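Local structure of putative dihydrodipicolinate synthase (Thermus thermophilus, 2PCQ) at residues L31-L36 against A203-L208; T180-L185 against E221-L226; R246-P251 against P271-L276. The protein belongs to the dihydrodipicolinate synthase family of TIM-barrel proteins, though its own function is not established. One frame throughout, in Å; residues are numbered along the deposited sequence.

The three contacts sit on the outer helices and connecting loops of a closed eight-stranded parallel barrel. Interactions 1 and 2, with centres about 14 Å apart, meet where helix 201-212 packs on helix 216-247, with Leu222 CD2 3.7 Å from Ala206 CB, and on helix 181-186, with Phe181 CD2 3.7 Å from Leu207 CD2. Interactions 2 and 3 both use helix 216-247 and, despite centres about 21 Å apart, touch where Lys225 CG comes within 3.9 Å of Leu276 CD2. Interactions 1 and 3 do not touch; their nearest atoms are about 6 Å apart. The potassium site, formed at Ala143 and Val148, includes no residue of these segments.

Interaction 1. Residues L31-L36 against A203-L208; sequences LVDGLL and AYRALL
Asp33 and Arg205 form a single salt bridge, and this pair accounts for the direct contact between residues 31-36 and 203-208. Only 70 Å² is buried, both sides summed, so the evidence for the link is electrostatic, with little packing behind it.

Among the charged groups, Arg205 NH1 stands 2.9 Å from Asp33 OD2, while Asp33 OD1 is 3.6 Å from the same nitrogen. One carboxylate oxygen therefore does the work, approached at the edge of the guanidinium and near its plane. The two planes are turned 74° apart, which excludes a flat, two-pronged pairing, and the N-H...O angle of 122° marks the hydrogen-bond component as weak. Arg205 reaches this place with CG anti to the backbone N (chi1 172°) and with bends at chi2 and chi3 that swing the guanidinium toward the loop. Its NH2 makes a second salt bridge, to Asp209 one turn further along the helix, so two of its nitrogens are each paired with an acid, which probably stabilises its charge and limits its rotation.

In the other polar bonds, OD2 of Asp33 also accepts from Ile2 N, which makes it a shared acceptor for a backbone N-H and the arginine.

The apolar element is local to the helix: Leu208 CD2 sits 3.5 Å above the guanidinium plane, offset toward its rim.

Taken together, the salt bridge runs from the loop before strand 36-37 to the helix after strand 191-193, at the seam of a closed (beta/alpha)8 barrel where strand 191-193, the last, lies next to strand 2-6, the first.

Interaction 2. Residues T180-L185 against E221-L226; sequences TFLGAL and ELQKKL
Gln223 reaches across from helix 216-247 to the first turn of helix 181-186, where its OE1 accepts the backbone N-H of Leu182. The N...O separation between Leu182 N and Gln223 OE1 is 3.1 Å and the N-H...O angle 166°, a straight bond as seen from the donor. Seen from the acceptor it is less regular, because the nitrogen stands above the amide carbonyl plane, 40° out of it. The other end of the amide is also held: Gln223 NE2 donates to Pro179 O, just before the segment. With one bond at each end, the amide's rotation is fixed and its oxygen is told from its nitrogen. A bend at chi2 (68°) turns the amide toward the helix start, where it supplies an acceptor to a first-turn N-H. Thr180 occupies the N-cap position, but its side chain makes no capping bond.

Helix 181-186 follows strand 172-175 in the (beta/alpha)8 barrel, whereas helix 216-247 comes after strand 191-193 and helix 201-212 and packs outside the barrel, as the C-terminal helices do in this family.

Van der Waals contacts surround the polar bond. The leucine crosses the glutamine at a slant: Leu182 CD2 lies 3.9 Å from Gln223 CB of the aliphatic stem, and Leu182 CB is 3.5 Å from Gln223 OE1 at the amide end; the CA atoms of Leu182 and Gln223 are only 6.3 Å apart. Phe181 brings its CB to 4.0 Å from Gln223 OE1 and then turns its ring away, one face taking Leu185 CD1 near the rim.

Charges contribute within one helix: Lys224 NZ meets Glu221 OE2 on its syn side at 3.3 Å. Gln165 of a second subunit packs on both Gln223 and Lys224, so these two residues lie at a subunit interface.

Interaction 3. Residues R246-P251 against P271-L276; sequences RHLGLP and PVLEGL
Next to Leu248, the residue that meets Leu273 across the contact, Gly249 N donates to Arg246 O at 2.9 Å. This backbone bond closes the last turn at the end of helix 216-247.

The sound evidence across the segments is apolar. Leu248 and Leu273 reach toward each other tip to tip, with Leu248 CD2 and Leu273 CD2 4.2 Å apart. Leu273 extends with CG anti to its backbone nitrogen (chi1 180°), which carries CD2 out from helix 266-278 to Leu248, bridging backbones whose nearest CA atoms, those of Leu248 and Leu273, are 9.4 Å apart. Leu199, Val282 and Leu283 also touch Leu248, adding to the apolar cluster.

The His247 ring slides past Leu273 in the opposite direction and makes an edge-to-face contact with Trp266. Its approach to the Glu274 carboxylate is doubtful in the model.

Arg246 points elsewhere, its NH1 and NH2 bonded to the carbonyls of Gly253 and Ala261.

With positive phi (89°) at Gly249 and two bonds back into the last turn, the helix ends in a Schellman motif, and the neighbouring Leu248 packs this C-terminus against helix 266-278, outside the TIM barrel.

Interaction 1. Residues L31-L36 against A203-L208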
# COMPACT_ATOMS: atom_id res chain seq x y z
N LEU A 31 -12.68 -3.73 37.50
CA LEU A 31 -11.43 -4.40 37.19
C LEU A 31 -10.38 -3.53 36.49
O LEU A 31 -9.24 -3.96 36.33
CB LEU A 31 -11.72 -5.63 36.32
CG LEU A 31 -12.58 -6.71 36.98
CD1 LEU A 31 -13.13 -7.65 35.92
CD2 LEU A 31 -11.73 -7.47 37.99
N VAL A 32 -10.77 -2.32 36.09
CA VAL A 32 -9.87 -1.43 35.37
C VAL A 32 -9.81 -0.01 35.94
O VAL A 32 -10.59 0.35 36.83
CB VAL A 32 -10.28 -1.34 33.88
CG1 VAL A 32 -10.12 -2.71 33.22
CG2 VAL A 32 -11.74 -0.89 33.78
N ASP A 33 -8.90 0.80 35.41
CA ASP A 33 -8.74 2.18 35.87
C ASP A 33 -9.82 3.11 35.35
O ASP A 33 -10.08 4.17 35.92
CB ASP A 33 -7.37 2.71 35.44
CG ASP A 33 -6.23 2.01 36.16
OD1 ASP A 33 -6.06 2.25 37.37
OD2 ASP A 33 -5.51 1.22 35.51
N GLY A 34 -10.46 2.71 34.25
CA GLY A 34 -11.51 3.52 33.66
C GLY A 34 -11.99 2.86 32.39
O GLY A 34 -11.44 1.84 31.96
N LEU A 35 -13.02 3.43 31.77
CA LEU A 35 -13.56 2.87 30.55
C LEU A 35 -13.46 3.81 29.37
O LEU A 35 -13.43 5.03 29.53
CB LEU A 35 -15.05 2.53 30.74
CG LEU A 35 -15.51 1.61 31.87
CD1 LEU A 35 -17.03 1.59 31.88
CD2 LEU A 35 -14.95 0.20 31.68
N LEU A 36 -13.39 3.23 28.17
CA LEU A 36 -13.39 4.01 26.94
C LEU A 36 -14.69 3.62 26.27
O LEU A 36 -14.86 2.47 25.85
CB LEU A 36 -12.21 3.65 26.03
CG LEU A 36 -12.42 4.07 24.56
CD1 LEU A 36 -12.75 5.56 24.46
CD2 LEU A 36 -11.18 3.75 23.74
N ALA A 203 -4.45 -9.08 34.02
CA ALA A 203 -3.18 -9.52 33.45
C ALA A 203 -2.38 -8.36 32.86
O ALA A 203 -1.18 -8.23 33.11
CB ALA A 203 -3.42 -10.58 32.38
N TYR A 204 -3.05 -7.51 32.08
CA TYR A 204 -2.36 -6.37 31.49
C TYR A 204 -1.93 -5.38 32.57
O TYR A 204 -0.91 -4.72 32.43
CB TYR A 204 -3.27 -5.71 30.44
CG TYR A 204 -3.34 -6.53 29.17
CD1 TYR A 204 -2.27 -6.55 28.27
CD2 TYR A 204 -4.42 -7.38 28.92
CE1 TYR A 204 -2.28 -7.38 27.16
CE2 TYR A 204 -4.44 -8.22 27.81
CZ TYR A 204 -3.36 -8.22 26.93
OH TYR A 204 -3.36 -9.05 25.84
N ARG A 205 -2.69 -5.32 33.65
CA ARG A 205 -2.36 -4.44 34.77
C ARG A 205 -1.07 -4.97 35.43
O ARG A 205 -0.17 -4.20 35.77
CB ARG A 205 -3.49 -4.46 35.81
CG ARG A 205 -3.17 -3.74 37.11
CD ARG A 205 -3.30 -2.24 36.93
NE ARG A 205 -2.04 -1.54 37.10
CZ ARG A 205 -1.89 -0.22 36.97
NH1 ARG A 205 -2.94 0.53 36.65
NH2 ARG A 205 -0.71 0.33 37.16
N ALA A 206 -1.00 -6.29 35.58
CA ALA A 206 0.16 -6.93 36.19
C ALA A 206 1.40 -6.71 35.33
O ALA A 206 2.50 -6.49 35.85
CB ALA A 206 -0.11 -8.43 36.36
N LEU A 207 1.23 -6.77 34.02
CA LEU A 207 2.35 -6.58 33.09
C LEU A 207 2.87 -5.16 33.24
O LEU A 207 4.07 -4.92 33.31
CB LEU A 207 1.89 -6.85 31.65
CG LEU A 207 2.88 -6.64 30.50
CD1 LEU A 207 4.25 -7.19 30.86
CD2 LEU A 207 2.34 -7.35 29.25
N LEU A 208 1.94 -4.20 33.28
CA LEU A 208 2.28 -2.80 33.45
C LEU A 208 3.02 -2.62 34.78
O LEU A 208 4.04 -1.92 34.84
CB LEU A 208 1.01 -1.95 33.43
CG LEU A 208 1.14 -0.46 33.78
CD1 LEU A 208 2.14 0.20 32.84
CD2 LEU A 208 -0.22 0.22 33.68

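Interaction 2. Residues T180-L185 against E221-L226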
# COMPACT_ATOMS: atom_id res chain seq x y z
N THR A 180 2.24 -5.77 21.14
CA THR A 180 3.54 -5.13 21.37
C THR A 180 3.54 -4.30 22.65
O THR A 180 4.40 -3.43 22.84
CB THR A 180 3.92 -4.19 20.21
OG1 THR A 180 2.87 -3.23 20.02
CG2 THR A 180 4.13 -4.97 18.92
N PHE A 181 2.59 -4.58 23.53
CA PHE A 181 2.44 -3.83 24.77
C PHE A 181 3.73 -3.55 25.55
O PHE A 181 4.02 -2.40 25.86
CB PHE A 181 1.41 -4.52 25.68
CG PHE A 181 0.94 -3.66 26.82
CD1 PHE A 181 0.62 -2.32 26.61
CD2 PHE A 181 0.80 -4.19 28.10
CE1 PHE A 181 0.18 -1.52 27.66
CE2 PHE A 181 0.36 -3.39 29.16
CZ PHE A 181 0.05 -2.05 28.94
N LEU A 182 4.49 -4.59 25.87
CA LEU A 182 5.72 -4.38 26.63
C LEU A 182 6.69 -3.48 25.86
O LEU A 182 7.42 -2.69 26.46
CB LEU A 182 6.39 -5.71 26.97
CG LEU A 182 7.66 -5.62 27.83
CD1 LEU A 182 7.38 -4.83 29.09
CD2 LEU A 182 8.16 -7.02 28.17
N GLY A 183 6.70 -3.61 24.54
CA GLY A 183 7.58 -2.78 23.73
C GLY A 183 7.19 -1.32 23.82
O GLY A 183 8.05 -0.44 23.90
N ALA A 184 5.89 -1.05 23.82
CA ALA A 184 5.38 0.31 23.91
C ALA A 184 5.74 0.91 25.27
O ALA A 184 6.13 2.08 25.36
CB ALA A 184 3.88 0.33 23.73
N LEU A 185 5.62 0.10 26.32
CA LEU A 185 5.94 0.55 27.67
C LEU A 185 7.42 0.93 27.76
O LEU A 185 7.78 1.94 28.35
CB LEU A 185 5.63 -0.55 28.69
CG LEU A 185 4.15 -0.91 28.86
CD1 LEU A 185 4.00 -1.99 29.92
CD2 LEU A 185 3.35 0.33 29.25
N GLU A 221 7.88 -12.48 30.52
CA GLU A 221 7.15 -13.74 30.56
C GLU A 221 5.65 -13.52 30.43
O GLU A 221 4.95 -14.30 29.77
CB GLU A 221 7.44 -14.52 31.85
CG GLU A 221 8.83 -15.15 31.90
CD GLU A 221 9.09 -16.08 30.72
OE1 GLU A 221 8.32 -17.04 30.53
OE2 GLU A 221 10.08 -15.85 29.99
N LEU A 222 5.14 -12.46 31.06
CA LEU A 222 3.71 -12.18 30.98
C LEU A 222 3.36 -11.68 29.58
O LEU A 222 2.30 -11.99 29.04
CB LEU A 222 3.32 -11.15 32.05
CG LEU A 222 1.82 -10.98 32.31
CD1 LEU A 222 1.15 -12.34 32.43
CD2 LEU A 222 1.62 -10.16 33.59
N GLN A 223 4.27 -10.90 28.99
CA GLN A 223 4.08 -10.38 27.64
C GLN A 223 3.98 -11.55 26.65
O GLN A 223 3.14 -11.55 25.75
CB GLN A 223 5.26 -9.46 27.27
CG GLN A 223 5.60 -9.34 25.78
CD GLN A 223 4.56 -8.61 24.96
OE1 GLN A 223 3.96 -7.62 25.40
NE2 GLN A 223 4.34 -9.09 23.74
N LYS A 224 4.83 -12.55 26.84
CA LYS A 224 4.80 -13.73 25.98
C LYS A 224 3.52 -14.53 26.21
O LYS A 224 2.91 -15.03 25.26
CB LYS A 224 6.03 -14.61 26.26
CG LYS A 224 7.34 -13.94 25.87
CD LYS A 224 8.54 -14.58 26.55
CE LYS A 224 8.72 -16.03 26.15
NZ LYS A 224 9.90 -16.63 26.83
N LYS A 225 3.11 -14.64 27.47
CA LYS A 225 1.90 -15.37 27.81
C LYS A 225 0.65 -14.74 27.21
O LYS A 225 -0.26 -15.44 26.76
CB LYS A 225 1.74 -15.44 29.33
CG LYS A 225 0.47 -16.15 29.79
CD LYS A 225 0.41 -16.26 31.31
CE LYS A 225 1.54 -17.15 31.84
NZ LYS A 225 1.44 -18.54 31.31
N LEU A 226 0.61 -13.41 27.19
CA LEU A 226 -0.54 -12.69 26.65
C LEU A 226 -0.51 -12.44 25.14
O LEU A 226 -1.51 -12.03 24.55
CB LEU A 226 -0.70 -11.34 27.38
CG LEU A 226 -0.96 -11.41 28.89
CD1 LEU A 226 -0.97 -10.00 29.48
CD2 LEU A 226 -2.29 -12.11 29.15

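Interaction 3. Residues R246-P251 against P271-L276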
# COMPACT_ATOMS: atom_id res chain seq x y z
N ARG A 246 -19.50 -12.93 25.44
CA ARG A 246 -20.73 -13.70 25.62
C ARG A 246 -20.37 -15.06 26.20
O ARG A 246 -21.06 -15.56 27.09
CB ARG A 246 -21.47 -13.90 24.29
CG ARG A 246 -22.04 -12.62 23.66
CD ARG A 246 -23.15 -12.93 22.65
NE ARG A 246 -22.71 -13.84 21.59
CZ ARG A 246 -21.95 -13.48 20.56
NH1 ARG A 246 -21.53 -12.23 20.44
NH2 ARG A 246 -21.59 -14.39 19.66
N HIS A 247 -19.29 -15.65 25.71
CA HIS A 247 -18.84 -16.95 26.19
C HIS A 247 -18.54 -16.92 27.69
O HIS A 247 -18.79 -17.90 28.40
CB HIS A 247 -17.61 -17.40 25.42
CG HIS A 247 -17.03 -18.69 25.90
ND1 HIS A 247 -16.01 -18.75 26.83
CD2 HIS A 247 -17.33 -19.98 25.60
CE1 HIS A 247 -15.71 -20.01 27.08
NE2 HIS A 247 -16.50 -20.78 26.34
N LEU A 248 -18.01 -15.80 28.16
CA LEU A 248 -17.68 -15.63 29.57
C LEU A 248 -18.91 -15.22 30.39
O LEU A 248 -18.81 -14.94 31.58
CB LEU A 248 -16.58 -14.58 29.74
CG LEU A 248 -15.23 -14.92 29.12
CD1 LEU A 248 -14.29 -13.74 29.26
CD2 LEU A 248 -14.64 -16.16 29.81
N GLY A 249 -20.06 -15.16 29.73
CA GLY A 249 -21.29 -14.81 30.43
C GLY A 249 -21.65 -13.33 30.51
O GLY A 249 -22.64 -12.99 31.16
N LEU A 250 -20.87 -12.45 29.89
CA LEU A 250 -21.19 -11.03 29.93
C LEU A 250 -22.10 -10.64 28.76
O LEU A 250 -22.01 -11.22 27.67
CB LEU A 250 -19.91 -10.18 29.92
CG LEU A 250 -19.05 -10.27 31.18
CD1 LEU A 250 -17.87 -9.33 31.07
CD2 LEU A 250 -19.89 -9.90 32.39
N PRO A 251 -23.01 -9.67 28.97
CA PRO A 251 -23.95 -9.21 27.94
C PRO A 251 -23.37 -8.30 26.85
O PRO A 251 -23.84 -7.17 26.67
CB PRO A 251 -25.02 -8.51 28.77
CG PRO A 251 -24.21 -7.85 29.84
CD PRO A 251 -23.24 -8.96 30.24
N PRO A 271 -9.53 -22.22 23.04
CA PRO A 271 -8.51 -22.79 23.94
C PRO A 271 -7.56 -21.75 24.53
O PRO A 271 -7.07 -21.92 25.65
CB PRO A 271 -7.79 -23.81 23.05
CG PRO A 271 -7.96 -23.24 21.67
CD PRO A 271 -9.39 -22.77 21.69
N VAL A 272 -7.29 -20.69 23.79
CA VAL A 272 -6.40 -19.64 24.29
C VAL A 272 -7.07 -18.95 25.47
O VAL A 272 -6.46 -18.75 26.52
CB VAL A 272 -6.08 -18.59 23.19
CG1 VAL A 272 -5.33 -17.42 23.80
CG2 VAL A 272 -5.23 -19.23 22.10
N LEU A 273 -8.34 -18.59 25.30
CA LEU A 273 -9.10 -17.92 26.36
C LEU A 273 -9.27 -18.84 27.57
O LEU A 273 -9.03 -18.42 28.71
CB LEU A 273 -10.47 -17.50 25.83
CG LEU A 273 -11.39 -16.78 26.82
CD1 LEU A 273 -10.69 -15.54 27.36
CD2 LEU A 273 -12.69 -16.39 26.12
N GLU A 274 -9.70 -20.07 27.33
CA GLU A 274 -9.89 -21.03 28.41
C GLU A 274 -8.60 -21.29 29.17
O GLU A 274 -8.61 -21.48 30.39
CB GLU A 274 -10.44 -22.36 27.87
CG GLU A 274 -11.93 -22.33 27.58
CD GLU A 274 -12.75 -21.92 28.79
OE1 GLU A 274 -12.51 -22.48 29.89
OE2 GLU A 274 -13.63 -21.05 28.66
N GLY A 275 -7.48 -21.30 28.45
CA GLY A 275 -6.19 -21.53 29.08
C GLY A 275 -5.87 -20.43 30.08
O GLY A 275 -5.44 -20.70 31.20
N LEU A 276 -6.05 -19.18 29.66
CA LEU A 276 -5.78 -18.05 30.54
C LEU A 276 -6.77 -18.05 31.69
O LEU A 276 -6.42 -17.67 32.81
CB LEU A 276 -5.90 -16.73 29.76
CG LEU A 276 -4.74 -16.41 28.82
CD1 LEU A 276 -5.04 -15.15 28.02
CD2 LEU A 276 -3.46 -16.23 29.63